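Local coordinates for protein heme oxygenase (Chlamydomonas reinhardtii, PDB 4RAJ) that probably breaks heme down to biliverdin and is captured here in its heme-free form, at residues A[18-23]-A[193-198]; A[51-56]-A[104-109]; A[86-91]-A[189-194]; A[149-154]-A[175-180]. All coordinates share one frame; numbering follows the deposited sequence.

Contact 1. Residues A[18-23]-A[193-198]; sequences EPLTKR and KQFDEW
T21 turns its hydroxyl toward D196 through a chi1 of 45°, which sets OG1 between the backbone N and the carbonyl carbon, while D196, at chi1 -87°, swings its carboxylate out from helix 184-200 to meet it. The two side chains cross at about a right angle, and both carboxylate oxygens are engaged by the same residue. T21 N donates to D196 OD1 over 2.8 Å with an N-H...O angle of 159°, and T21 OG1 donates to D196 OD2 over a short 2.5 Å. Each oxygen accepts through its syn lone pair, so the pair of bonds fixes the rotation of the carboxylate. Since P19 is the N-cap residue and T21 lies in the first turn of helix 20-27, the acid accepts from a backbone N-H close to the helix N-terminus; the positive end of the helix dipole would be expected to favour its charged form. P19 CB packs against D196 OD2 at 3.4 Å. A water bridges the backbones, accepting from L20 N at 2.8 Å and donating to D196 O. With the carboxylate gone, as in an alanine here, T21 N and the threonine hydroxyl would probably lose their shared acceptor and the first turn its negative partner. Beside these bonds the contact is apolar: T21 CG2 meets the edge of the F195 ring, 4.1 Å from CD2, and L20 CD2 approaches CE2 of that ring obliquely at 4.2 Å. Helix 20-27 is thereby tied to helix 184-200, with L20 also resting on L210 of helix 204-227 and F195 packing on Y145 and L141 of helix 140-151.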
loop_
_atom_site.group_PDB
_atom_site.type_symbol
_atom_site.label_atom_id
_atom_site.label_comp_id
_atom_site.label_asym_id
_atom_site.label_seq_id
_atom_site.Cartn_x
_atom_site.Cartn_y
_atom_site.Cartn_z
ATOM N N GLU A 18 6.490 10.083 23.551
ATOM C CA GLU A 18 6.424 10.265 22.102
ATOM C C GLU A 18 5.664 9.126 21.427
ATOM O O GLU A 18 5.997 7.951 21.601
ATOM C CB GLU A 18 7.832 10.383 21.509
ATOM C CG GLU A 18 7.902 10.164 20.002
ATOM C CD GLU A 18 9.183 10.707 19.385
ATOM O OE1 GLU A 18 9.292 11.948 19.245
ATOM O OE2 GLU A 18 10.080 9.899 19.048
ATOM N N PRO A 19 4.633 9.476 20.647
ATOM C CA PRO A 19 3.807 8.470 19.976
ATOM C C PRO A 19 4.596 7.687 18.925
ATOM O O PRO A 19 5.489 8.240 18.271
ATOM C CB PRO A 19 2.691 9.300 19.320
ATOM C CG PRO A 19 2.814 10.692 19.898
ATOM C CD PRO A 19 4.244 10.847 20.279
ATOM N N LEU A 20 4.254 6.412 18.773
ATOM C CA LEU A 20 4.924 5.528 17.823
ATOM C C LEU A 20 4.893 6.094 16.401
ATOM O O LEU A 20 5.890 6.039 15.674
ATOM C CB LEU A 20 4.277 4.139 17.857
ATOM C CG LEU A 20 5.037 2.982 17.205
ATOM C CD1 LEU A 20 6.493 2.961 17.658
ATOM C CD2 LEU A 20 4.363 1.665 17.536
ATOM N N THR A 21 3.749 6.658 16.021
ATOM C CA THR A 21 3.596 7.245 14.694
ATOM C C THR A 21 4.648 8.316 14.438
ATOM O O THR A 21 5.192 8.403 13.348
ATOM C CB THR A 21 2.195 7.863 14.495
ATOM O OG1 THR A 21 1.848 8.636 15.649
ATOM C CG2 THR A 21 1.161 6.781 14.274
ATOM N N LYS A 22 4.940 9.119 15.454
ATOM C CA LYS A 22 5.889 10.206 15.289
ATOM C C LYS A 22 7.314 9.669 15.243
ATOM O O LYS A 22 8.151 10.177 14.499
ATOM C CB LYS A 22 5.731 11.231 16.411
ATOM C CG LYS A 22 6.395 12.559 16.111
ATOM C CD LYS A 22 5.412 13.723 16.255
ATOM C CE LYS A 22 5.322 14.216 17.689
ATOM N NZ LYS A 22 4.239 15.226 17.858
ATOM N N ARG A 23 7.594 8.639 16.034
ATOM C CA ARG A 23 8.915 8.027 15.979
ATOM C C ARG A 23 9.160 7.401 14.610
ATOM O O ARG A 23 10.252 7.510 14.057
ATOM C CB ARG A 23 9.095 6.975 17.076
ATOM C CG ARG A 23 10.483 6.325 17.033
ATOM C CD ARG A 23 10.936 5.816 18.384
ATOM N NE ARG A 23 10.645 4.399 18.558
ATOM C CZ ARG A 23 11.549 3.425 18.473
ATOM N NH1 ARG A 23 12.818 3.701 18.218
ATOM N NH2 ARG A 23 11.173 2.164 18.651
ATOM N N LYS A 193 -4.734 6.553 15.632
ATOM C CA LYS A 193 -5.041 6.629 17.056
ATOM C C LYS A 193 -4.887 5.276 17.732
ATOM O O LYS A 193 -4.247 5.162 18.780
ATOM C CB LYS A 193 -6.461 7.163 17.260
ATOM C CG LYS A 193 -6.897 7.264 18.714
ATOM C CD LYS A 193 -7.972 8.335 18.872
ATOM C CE LYS A 193 -8.547 8.336 20.270
ATOM N NZ LYS A 193 -9.202 7.033 20.555
ATOM N N GLN A 194 -5.456 4.242 17.125
ATOM C CA GLN A 194 -5.340 2.908 17.694
ATOM C C GLN A 194 -3.916 2.361 17.601
ATOM O O GLN A 194 -3.452 1.709 18.530
ATOM C CB GLN A 194 -6.295 1.935 17.018
ATOM C CG GLN A 194 -6.240 0.549 17.639
ATOM C CD GLN A 194 -7.399 -0.326 17.226
ATOM O OE1 GLN A 194 -8.158 0.014 16.317
ATOM N NE2 GLN A 194 -7.551 -1.459 17.902
ATOM N N PHE A 195 -3.242 2.612 16.482
ATOM C CA PHE A 195 -1.860 2.161 16.302
ATOM C C PHE A 195 -0.955 2.740 17.389
ATOM O O PHE A 195 -0.095 2.047 17.932
ATOM C CB PHE A 195 -1.346 2.551 14.912
ATOM C CG PHE A 195 -0.018 1.927 14.540
ATOM C CD1 PHE A 195 0.114 0.552 14.424
ATOM C CD2 PHE A 195 1.075 2.722 14.260
ATOM C CE1 PHE A 195 1.329 -0.022 14.060
ATOM C CE2 PHE A 195 2.287 2.152 13.896
ATOM C CZ PHE A 195 2.408 0.778 13.797
ATOM N N ASP A 196 -1.168 4.009 17.720
ATOM C CA ASP A 196 -0.383 4.653 18.767
ATOM C C ASP A 196 -0.713 4.118 20.158
ATOM O O ASP A 196 0.188 3.914 20.977
ATOM C CB ASP A 196 -0.585 6.166 18.724
ATOM C CG ASP A 196 0.376 6.848 17.775
ATOM O OD1 ASP A 196 1.398 6.224 17.405
ATOM O OD2 ASP A 196 0.128 8.015 17.414
ATOM N N GLU A 197 -1.995 3.879 20.424
ATOM C CA GLU A 197 -2.405 3.364 21.732
ATOM C C GLU A 197 -1.957 1.930 21.951
ATOM O O GLU A 197 -1.457 1.577 23.018
ATOM C CB GLU A 197 -3.921 3.455 21.892
ATOM C CG GLU A 197 -4.364 4.742 22.532
ATOM C CD GLU A 197 -5.820 5.043 22.275
ATOM O OE1 GLU A 197 -6.585 4.089 22.005
ATOM O OE2 GLU A 197 -6.188 6.236 22.337
ATOM N N TRP A 198 -2.154 1.102 20.936
ATOM C CA TRP A 198 -1.737 -0.286 21.008
ATOM C C TRP A 198 -0.199 -0.381 21.049
ATOM O O TRP A 198 0.378 -1.141 21.843
ATOM C CB TRP A 198 -2.316 -1.063 19.822
ATOM C CG TRP A 198 -1.691 -2.400 19.628
ATOM C CD1 TRP A 198 -2.053 -3.572 20.230
ATOM C CD2 TRP A 198 -0.587 -2.710 18.772
ATOM N NE1 TRP A 198 -1.240 -4.593 19.803
ATOM C CE2 TRP A 198 -0.332 -4.091 18.903
ATOM C CE3 TRP A 198 0.207 -1.954 17.899
ATOM C CZ2 TRP A 198 0.696 -4.734 18.204
ATOM C CZ3 TRP A 198 1.228 -2.594 17.203
ATOM C CH2 TRP A 198 1.455 -3.971 17.357
HETATM O O HOH W 1 2.604 5.458 20.817
#

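Contact 2. Residues A[51-56]-A[104-109]; sequences DLYAKA and QHYLGA
A54 and Y106 bring helix 50-76 and the end of helix 96-107 close together, the methyl CB of A54 lying 3.4 Å from CB of Y106. This small bump fills a hollow bounded by the base of the tyrosine on one flank and the isobutyl group of L107 on the other, where A54 CB is 3.7 Å from L107 CG. L107 reaches across with CD2, which comes to rest 3.8 Å from D51 OD1, while its CD1 branch lies near the aliphatic part of K55. The small A54 side chain allows this close approach of two helices within the all-helical heme oxygenase fold. Next to A54 the tyrosines form an offset edge-to-face pair, the edge of Y53 directed at one face of Y106, with ring centroids 5.6 Å apart and planes at 80°. Y53 CE2 comes within 3.8 Å of Y106 CE2; the opposite face of Y106 is covered by H105 ND1. The hydroxyl of Y106 is bonded to the carbonyl of G173, which anchors the far end of the ring. At the D51 end a water donates to both D51 OD1, at 2.9 Å, and Y106 O, at 2.8 Å.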
loop_
_atom_site.group_PDB
_atom_site.type_symbol
_atom_site.label_atom_id
_atom_site.label_comp_id
_atom_site.label_asym_id
_atom_site.label_seq_id
_atom_site.Cartn_x
_atom_site.Cartn_y
_atom_site.Cartn_z
ATOM N N ASP A 51 -2.002 2.324 -20.474
ATOM C CA ASP A 51 -1.594 0.924 -20.329
ATOM C C ASP A 51 -0.347 0.794 -19.442
ATOM O O ASP A 51 -0.229 -0.139 -18.648
ATOM C CB ASP A 51 -1.325 0.285 -21.696
ATOM C CG ASP A 51 -2.568 0.211 -22.578
ATOM O OD1 ASP A 51 -3.706 0.166 -22.053
ATOM O OD2 ASP A 51 -2.399 0.180 -23.817
ATOM N N LEU A 52 0.586 1.730 -19.592
ATOM C CA LEU A 52 1.779 1.758 -18.765
ATOM C C LEU A 52 1.395 2.023 -17.315
ATOM O O LEU A 52 1.841 1.333 -16.405
ATOM C CB LEU A 52 2.736 2.840 -19.258
ATOM C CG LEU A 52 4.223 2.557 -19.236
ATOM C CD1 LEU A 52 4.479 1.153 -19.763
ATOM C CD2 LEU A 52 4.906 3.605 -20.114
ATOM N N TYR A 53 0.547 3.029 -17.131
ATOM C CA TYR A 53 0.032 3.391 -15.826
ATOM C C TYR A 53 -0.589 2.181 -15.116
ATOM O O TYR A 53 -0.280 1.880 -13.959
ATOM C CB TYR A 53 -0.997 4.520 -15.983
ATOM C CG TYR A 53 -1.745 4.851 -14.720
ATOM C CD1 TYR A 53 -1.150 5.604 -13.713
ATOM C CD2 TYR A 53 -3.048 4.412 -14.530
ATOM C CE1 TYR A 53 -1.844 5.911 -12.546
ATOM C CE2 TYR A 53 -3.745 4.713 -13.378
ATOM C CZ TYR A 53 -3.145 5.464 -12.395
ATOM O OH TYR A 53 -3.839 5.756 -11.250
ATOM N N ALA A 54 -1.451 1.475 -15.827
ATOM C CA ALA A 54 -2.183 0.346 -15.248
ATOM C C ALA A 54 -1.272 -0.844 -14.944
ATOM O O ALA A 54 -1.458 -1.545 -13.946
ATOM C CB ALA A 54 -3.317 -0.078 -16.190
ATOM N N LYS A 55 -0.290 -1.084 -15.806
ATOM C CA LYS A 55 0.713 -2.116 -15.515
ATOM C C LYS A 55 1.479 -1.807 -14.241
ATOM O O LYS A 55 1.772 -2.707 -13.446
ATOM C CB LYS A 55 1.691 -2.279 -16.677
ATOM C CG LYS A 55 1.194 -3.240 -17.716
ATOM C CD LYS A 55 2.057 -3.232 -18.962
ATOM C CE LYS A 55 1.224 -2.826 -20.170
ATOM N NZ LYS A 55 1.712 -3.440 -21.439
ATOM N N ALA A 56 1.804 -0.535 -14.050
ATOM C CA ALA A 56 2.501 -0.107 -12.842
ATOM C C ALA A 56 1.606 -0.277 -11.613
ATOM O O ALA A 56 2.060 -0.753 -10.578
ATOM C CB ALA A 56 2.970 1.336 -12.976
ATOM N N GLN A 104 -8.453 -4.001 -14.378
ATOM C CA GLN A 104 -9.371 -4.562 -15.370
ATOM C C GLN A 104 -9.935 -3.454 -16.252
ATOM O O GLN A 104 -10.065 -3.627 -17.473
ATOM C CB GLN A 104 -10.493 -5.351 -14.694
ATOM C CG GLN A 104 -9.987 -6.633 -14.039
ATOM C CD GLN A 104 -11.120 -7.538 -13.542
ATOM O OE1 GLN A 104 -11.314 -7.717 -12.333
ATOM N NE2 GLN A 104 -11.858 -8.112 -14.476
ATOM N N HIS A 105 -10.233 -2.305 -15.655
ATOM C CA HIS A 105 -10.757 -1.184 -16.439
ATOM C C HIS A 105 -9.811 -0.749 -17.561
ATOM O O HIS A 105 -10.211 -0.613 -18.730
ATOM C CB HIS A 105 -11.057 0.033 -15.558
ATOM C CG HIS A 105 -11.515 1.219 -16.357
ATOM N ND1 HIS A 105 -10.726 2.324 -16.577
ATOM C CD2 HIS A 105 -12.655 1.422 -17.058
ATOM C CE1 HIS A 105 -11.375 3.178 -17.355
ATOM N NE2 HIS A 105 -12.551 2.659 -17.648
ATOM N N TYR A 106 -8.548 -0.527 -17.216
ATOM C CA TYR A 106 -7.614 0.003 -18.203
ATOM C C TYR A 106 -7.171 -1.030 -19.223
ATOM O O TYR A 106 -7.025 -0.711 -20.403
ATOM C CB TYR A 106 -6.393 0.587 -17.497
ATOM C CG TYR A 106 -6.672 1.871 -16.762
ATOM C CD1 TYR A 106 -6.914 3.047 -17.464
ATOM C CD2 TYR A 106 -6.698 1.918 -15.368
ATOM C CE1 TYR A 106 -7.166 4.231 -16.807
ATOM C CE2 TYR A 106 -6.958 3.111 -14.700
ATOM C CZ TYR A 106 -7.191 4.265 -15.437
ATOM O OH TYR A 106 -7.452 5.466 -14.812
ATOM N N LEU A 107 -6.973 -2.269 -18.777
ATOM C CA LEU A 107 -6.274 -3.260 -19.596
ATOM C C LEU A 107 -7.211 -4.261 -20.275
ATOM O O LEU A 107 -6.834 -4.920 -21.255
ATOM C CB LEU A 107 -5.246 -4.007 -18.743
ATOM C CG LEU A 107 -4.116 -3.168 -18.141
ATOM C CD1 LEU A 107 -3.087 -4.065 -17.487
ATOM C CD2 LEU A 107 -3.450 -2.289 -19.215
ATOM N N GLY A 108 -8.428 -4.384 -19.759
ATOM C CA GLY A 108 -9.431 -5.203 -20.418
ATOM C C GLY A 108 -9.213 -6.695 -20.252
ATOM O O GLY A 108 -8.627 -7.141 -19.275
ATOM N N ALA A 109 -9.680 -7.465 -21.227
ATOM C CA ALA A 109 -9.808 -8.914 -21.066
ATOM C C ALA A 109 -8.504 -9.626 -20.697
ATOM O O ALA A 109 -8.501 -10.543 -19.870
ATOM C CB ALA A 109 -10.386 -9.523 -22.341
HETATM O O HOH W 2 -6.428 1.256 -22.356
#

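Contact 3. Residues A[86-91]-A[189-194]; sequences KDVLKG and SAFKKQ
V88 and F191 meet at about a right angle, the valine on the short helix 86-89 and the ring on helix 184-200, with V88 CG2 3.8 Å from F191 CD2. The approach to the ring is oblique, and L89 CD2 also comes to it obliquely, 4.3 Å from CE2. The valine has its CB directed at the other helix, and its two methyls divide the work. CG1, anti to the carbonyl carbon (chi1 -62°), extends to A190 CB at 4.1 Å, while CG2 lies on the ring side. Q194 crosses V88 obliquely: its chain leaves the helix with CG opposite the backbone N (chi1 -177°) and stays extended, which carries OE1 past both methyls, 3.6 Å from CG1. That oxygen accepts from a water at 2.8 Å, and the same water accepts from V88 N at 3.1 Å, so the amide bridges to the helix backbone through solvent. The other end of the amide is fixed by NE2, which donates to the carbonyl of K84, and this bond sets which way OE1 faces. Trimming V88 to an alanine is likely to open a gap between helix 86-89 and the surface that A190 and F191 present on helix 184-200, and to take the apolar wall from beside the glutamine oxygen. F191 also packs on V144 and L149 of helix 140-151 and meets the rings of F85 and F195, and L89 touches V144 as well. The contact is a small helix-on-helix interface of the all-alpha heme oxygenase fold, in which a short connecting helix is laid against the long helix 184-200 by an apolar centre with one water-bridged polar margin.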
loop_
_atom_site.group_PDB
_atom_site.type_symbol
_atom_site.label_atom_id
_atom_site.label_comp_id
_atom_site.label_asym_id
_atom_site.label_seq_id
_atom_site.Cartn_x
_atom_site.Cartn_y
_atom_site.Cartn_z
ATOM N N LYS A 86 -9.474 -5.080 13.846
ATOM C CA LYS A 86 -10.464 -5.551 12.873
ATOM C C LYS A 86 -11.392 -4.447 12.357
ATOM O O LYS A 86 -11.595 -4.324 11.149
ATOM C CB LYS A 86 -11.300 -6.684 13.473
ATOM C CG LYS A 86 -12.414 -7.177 12.560
ATOM C CD LYS A 86 -12.661 -8.661 12.768
ATOM C CE LYS A 86 -13.834 -9.161 11.945
ATOM N NZ LYS A 86 -13.933 -10.648 11.999
ATOM N N ASP A 87 -11.942 -3.629 13.249
ATOM C CA ASP A 87 -12.883 -2.596 12.799
ATOM C C ASP A 87 -12.232 -1.542 11.882
ATOM O O ASP A 87 -12.843 -1.118 10.899
ATOM C CB ASP A 87 -13.541 -1.911 13.995
ATOM C CG ASP A 87 -14.473 -2.841 14.764
ATOM O OD1 ASP A 87 -14.895 -3.878 14.200
ATOM O OD2 ASP A 87 -14.785 -2.529 15.931
ATOM N N VAL A 88 -10.996 -1.144 12.180
ATOM C CA VAL A 88 -10.329 -0.122 11.375
ATOM C C VAL A 88 -9.754 -0.725 10.080
ATOM O O VAL A 88 -9.623 -0.039 9.068
ATOM C CB VAL A 88 -9.203 0.611 12.179
ATOM C CG1 VAL A 88 -9.792 1.352 13.386
ATOM C CG2 VAL A 88 -8.114 -0.345 12.636
ATOM N N LEU A 89 -9.454 -2.020 10.098
ATOM C CA LEU A 89 -8.930 -2.688 8.903
ATOM C C LEU A 89 -10.016 -3.044 7.893
ATOM O O LEU A 89 -9.840 -2.884 6.684
ATOM C CB LEU A 89 -8.179 -3.970 9.291
ATOM C CG LEU A 89 -6.857 -3.818 10.026
ATOM C CD1 LEU A 89 -6.348 -5.188 10.486
ATOM C CD2 LEU A 89 -5.837 -3.155 9.126
ATOM N N LYS A 90 -11.135 -3.546 8.399
ATOM C CA LYS A 90 -12.158 -4.118 7.548
ATOM C C LYS A 90 -13.262 -3.117 7.235
ATOM O O LYS A 90 -14.315 -3.502 6.750
ATOM C CB LYS A 90 -12.748 -5.368 8.206
ATOM C CG LYS A 90 -11.697 -6.405 8.621
ATOM C CD LYS A 90 -10.975 -7.001 7.422
ATOM C CE LYS A 90 -11.939 -7.680 6.474
ATOM N NZ LYS A 90 -11.216 -8.409 5.398
ATOM N N GLY A 91 -13.018 -1.835 7.497
ATOM C CA GLY A 91 -14.065 -0.837 7.325
ATOM C C GLY A 91 -13.858 0.114 6.161
ATOM O O GLY A 91 -14.453 1.193 6.119
ATOM N N SER A 189 -7.206 8.527 10.450
ATOM C CA SER A 189 -7.043 9.022 11.816
ATOM C C SER A 189 -7.389 7.934 12.840
ATOM O O SER A 189 -6.740 7.826 13.882
ATOM C CB SER A 189 -7.898 10.267 12.060
ATOM O OG SER A 189 -9.274 9.942 12.078
ATOM N N ALA A 190 -8.406 7.128 12.535
ATOM C CA ALA A 190 -8.812 6.038 13.423
ATOM C C ALA A 190 -7.710 4.991 13.557
ATOM O O ALA A 190 -7.444 4.479 14.646
ATOM C CB ALA A 190 -10.101 5.389 12.923
ATOM N N PHE A 191 -7.086 4.642 12.440
ATOM C CA PHE A 191 -5.994 3.678 12.495
ATOM C C PHE A 191 -4.816 4.255 13.272
ATOM O O PHE A 191 -4.223 3.567 14.097
ATOM C CB PHE A 191 -5.537 3.258 11.103
ATOM C CG PHE A 191 -4.459 2.217 11.137
ATOM C CD1 PHE A 191 -3.117 2.582 11.187
ATOM C CD2 PHE A 191 -4.790 0.869 11.200
ATOM C CE1 PHE A 191 -2.115 1.617 11.260
ATOM C CE2 PHE A 191 -3.791 -0.100 11.282
ATOM C CZ PHE A 191 -2.456 0.279 11.303
ATOM N N LYS A 192 -4.470 5.510 12.996
ATOM C CA LYS A 192 -3.355 6.146 13.693
ATOM C C LYS A 192 -3.550 6.146 15.200
ATOM O O LYS A 192 -2.647 5.804 15.953
ATOM C CB LYS A 192 -3.158 7.588 13.240
ATOM C CG LYS A 192 -2.316 7.771 12.021
ATOM C CD LYS A 192 -1.654 9.124 12.135
ATOM C CE LYS A 192 -0.800 9.433 10.938
ATOM N NZ LYS A 192 -1.602 10.188 9.941
ATOM N N LYS A 193 -4.734 6.553 15.632
ATOM C CA LYS A 193 -5.041 6.629 17.056
ATOM C C LYS A 193 -4.887 5.276 17.732
ATOM O O LYS A 193 -4.247 5.162 18.780
ATOM C CB LYS A 193 -6.461 7.163 17.260
ATOM C CG LYS A 193 -6.897 7.264 18.714
ATOM C CD LYS A 193 -7.972 8.335 18.872
ATOM C CE LYS A 193 -8.547 8.336 20.270
ATOM N NZ LYS A 193 -9.202 7.033 20.555
ATOM N N GLN A 194 -5.456 4.242 17.125
ATOM C CA GLN A 194 -5.340 2.908 17.694
ATOM C C GLN A 194 -3.916 2.361 17.601
ATOM O O GLN A 194 -3.452 1.709 18.530
ATOM C CB GLN A 194 -6.295 1.935 17.018
ATOM C CG GLN A 194 -6.240 0.549 17.639
ATOM C CD GLN A 194 -7.399 -0.326 17.226
ATOM O OE1 GLN A 194 -8.158 0.014 16.317
ATOM N NE2 GLN A 194 -7.551 -1.459 17.902
HETATM O O HOH W 3 -10.342 -1.366 15.154
#

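Contact 4. Residues A[149-154]-A[175-180]; sequences LAMASG and AAFDYT
M151 folds its side chain back on itself, with chi2 -68° and chi3 -60°, and this bent course delivers its methyl to the loop 175-180. M151 CE stops 3.4 Å from F177 CE1 and 3.2 Å from A176 O. The sulfur stands 5.1 Å from the centroid of the F177 ring and 65° off the ring normal, an oblique Met-aromatic contact. A176 CB covers one face of that ring. Y179, its ring anti to the carbonyl carbon, projects toward the end of helix 140-151, where OH lies 3.4 Å from M151 CB and CZ is 3.8 Å from A152 CB. The 3.1 Å separation of Y179 OH from A152 N has too poor an angle for a hydrogen bond. Backbone polar atoms find partners nearby: Q156 bonds M151 O and F177 O, and R95 bonds A176 O while also forming a cation-pi contact with Y179. A150 of this helix lines the pocket holding the bound polyether. The direct contact is thus one of dispersion and sulfur-aromatic attraction, while the polar link between helix end and loop runs through Q156, whose side-chain amide holds a carbonyl of each.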
loop_
_atom_site.group_PDB
_atom_site.type_symbol
_atom_site.label_atom_id
_atom_site.label_comp_id
_atom_site.label_asym_id
_atom_site.label_seq_id
_atom_site.Cartn_x
_atom_site.Cartn_y
_atom_site.Cartn_z
ATOM N N LEU A 149 -2.185 3.837 4.593
ATOM C CA LEU A 149 -2.457 5.209 4.994
ATOM C C LEU A 149 -1.944 6.189 3.934
ATOM O O LEU A 149 -2.508 7.268 3.748
ATOM C CB LEU A 149 -1.852 5.494 6.377
ATOM C CG LEU A 149 -2.828 5.281 7.550
ATOM C CD1 LEU A 149 -3.467 3.901 7.541
ATOM C CD2 LEU A 149 -2.165 5.542 8.896
ATOM N N ALA A 150 -0.913 5.793 3.200
ATOM C CA ALA A 150 -0.426 6.619 2.093
ATOM C C ALA A 150 -1.443 6.657 0.951
ATOM O O ALA A 150 -1.638 7.705 0.327
ATOM C CB ALA A 150 0.928 6.114 1.600
ATOM N N MET A 151 -2.109 5.529 0.687
ATOM C CA MET A 151 -3.156 5.496 -0.342
ATOM C C MET A 151 -4.281 6.468 -0.017
ATOM O O MET A 151 -4.858 7.103 -0.922
ATOM C CB MET A 151 -3.708 4.078 -0.495
ATOM C CG MET A 151 -2.637 3.108 -0.991
ATOM S SD MET A 151 -2.169 3.490 -2.699
ATOM C CE MET A 151 -3.787 3.263 -3.428
ATOM N N ALA A 152 -4.581 6.577 1.278
ATOM C CA ALA A 152 -5.649 7.455 1.772
ATOM C C ALA A 152 -5.217 8.924 1.771
ATOM O O ALA A 152 -6.042 9.833 1.937
ATOM C CB ALA A 152 -6.066 7.027 3.177
ATOM N N SER A 153 -3.921 9.131 1.555
ATOM C CA SER A 153 -3.274 10.427 1.667
ATOM C C SER A 153 -2.769 10.963 0.335
ATOM O O SER A 153 -3.496 11.649 -0.392
ATOM C CB SER A 153 -2.096 10.330 2.630
ATOM O OG SER A 153 -1.090 11.273 2.306
ATOM N N GLY A 154 -1.498 10.685 0.053
ATOM C CA GLY A 154 -0.856 11.140 -1.166
ATOM C C GLY A 154 -1.513 10.544 -2.395
ATOM O O GLY A 154 -1.514 11.149 -3.465
ATOM N N ALA A 175 -10.399 3.603 -8.731
ATOM C CA ALA A 175 -10.940 2.830 -7.611
ATOM C C ALA A 175 -9.858 2.470 -6.585
ATOM O O ALA A 175 -10.154 2.307 -5.400
ATOM C CB ALA A 175 -11.641 1.566 -8.118
ATOM N N ALA A 176 -8.613 2.370 -7.040
ATOM C CA ALA A 176 -7.481 2.119 -6.143
ATOM C C ALA A 176 -7.363 3.205 -5.078
ATOM O O ALA A 176 -6.882 2.951 -3.969
ATOM C CB ALA A 176 -6.176 2.029 -6.940
ATOM N N PHE A 177 -7.796 4.414 -5.433
ATOM C CA PHE A 177 -7.665 5.595 -4.581
ATOM C C PHE A 177 -9.010 6.129 -4.053
ATOM O O PHE A 177 -9.056 7.199 -3.438
ATOM C CB PHE A 177 -6.953 6.701 -5.364
ATOM C CG PHE A 177 -5.657 6.249 -5.985
ATOM C CD1 PHE A 177 -4.537 6.050 -5.200
ATOM C CD2 PHE A 177 -5.568 6.014 -7.352
ATOM C CE1 PHE A 177 -3.349 5.622 -5.772
ATOM C CE2 PHE A 177 -4.381 5.593 -7.928
ATOM C CZ PHE A 177 -3.273 5.395 -7.142
ATOM N N ASP A 178 -10.091 5.394 -4.286
ATOM C CA ASP A 178 -11.415 5.862 -3.874
ATOM C C ASP A 178 -11.816 5.356 -2.483
ATOM O O ASP A 178 -11.485 4.231 -2.093
ATOM C CB ASP A 178 -12.488 5.436 -4.879
ATOM C CG ASP A 178 -12.366 6.146 -6.224
ATOM O OD1 ASP A 178 -11.677 7.193 -6.339
ATOM O OD2 ASP A 178 -12.964 5.637 -7.183
ATOM N N TYR A 179 -12.548 6.197 -1.755
ATOM C CA TYR A 179 -13.073 5.851 -0.439
ATOM C C TYR A 179 -14.527 6.271 -0.384
ATOM O O TYR A 179 -14.861 7.321 0.158
ATOM C CB TYR A 179 -12.261 6.530 0.674
ATOM C CG TYR A 179 -10.826 6.023 0.691
ATOM C CD1 TYR A 179 -9.872 6.564 -0.174
ATOM C CD2 TYR A 179 -10.435 5.003 1.548
ATOM C CE1 TYR A 179 -8.559 6.091 -0.194
ATOM C CE2 TYR A 179 -9.114 4.523 1.544
ATOM C CZ TYR A 179 -8.190 5.075 0.667
ATOM O OH TYR A 179 -6.886 4.616 0.630
ATOM N N THR A 180 -15.393 5.440 -0.951
ATOM C CA THR A 180 -16.786 5.823 -1.164
ATOM C C THR A 180 -17.707 5.500 0.020
ATOM O O THR A 180 -18.892 5.842 -0.006
ATOM C CB THR A 180 -17.340 5.135 -2.410
ATOM O OG1 THR A 180 -17.339 3.719 -2.193
ATOM C CG2 THR A 180 -16.472 5.460 -3.614
#

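Overall arrangement
The four contacts lie in one all-helical domain, and contacts 1 and 2 sit on opposite sides of its centre, 37 Å apart between centres. Contacts 1 and 3 are neighbours, 12 Å between centres, because both end on helix 184-200 and share K193 and Q194. Contact 4, nearest the middle of the chain, links the two sides: L149 touches F191 and K192 of contact 3, and F177 touches Y53 of contact 2. Along the sequence contact 1 encloses contacts 2 and 4, contact 3 encloses contact 4, and contacts 2 and 3 interleave. N-terminal, middle and late helices are thus woven into a single bundle, with contact 4 the one that holds a residue of the polyether pocket.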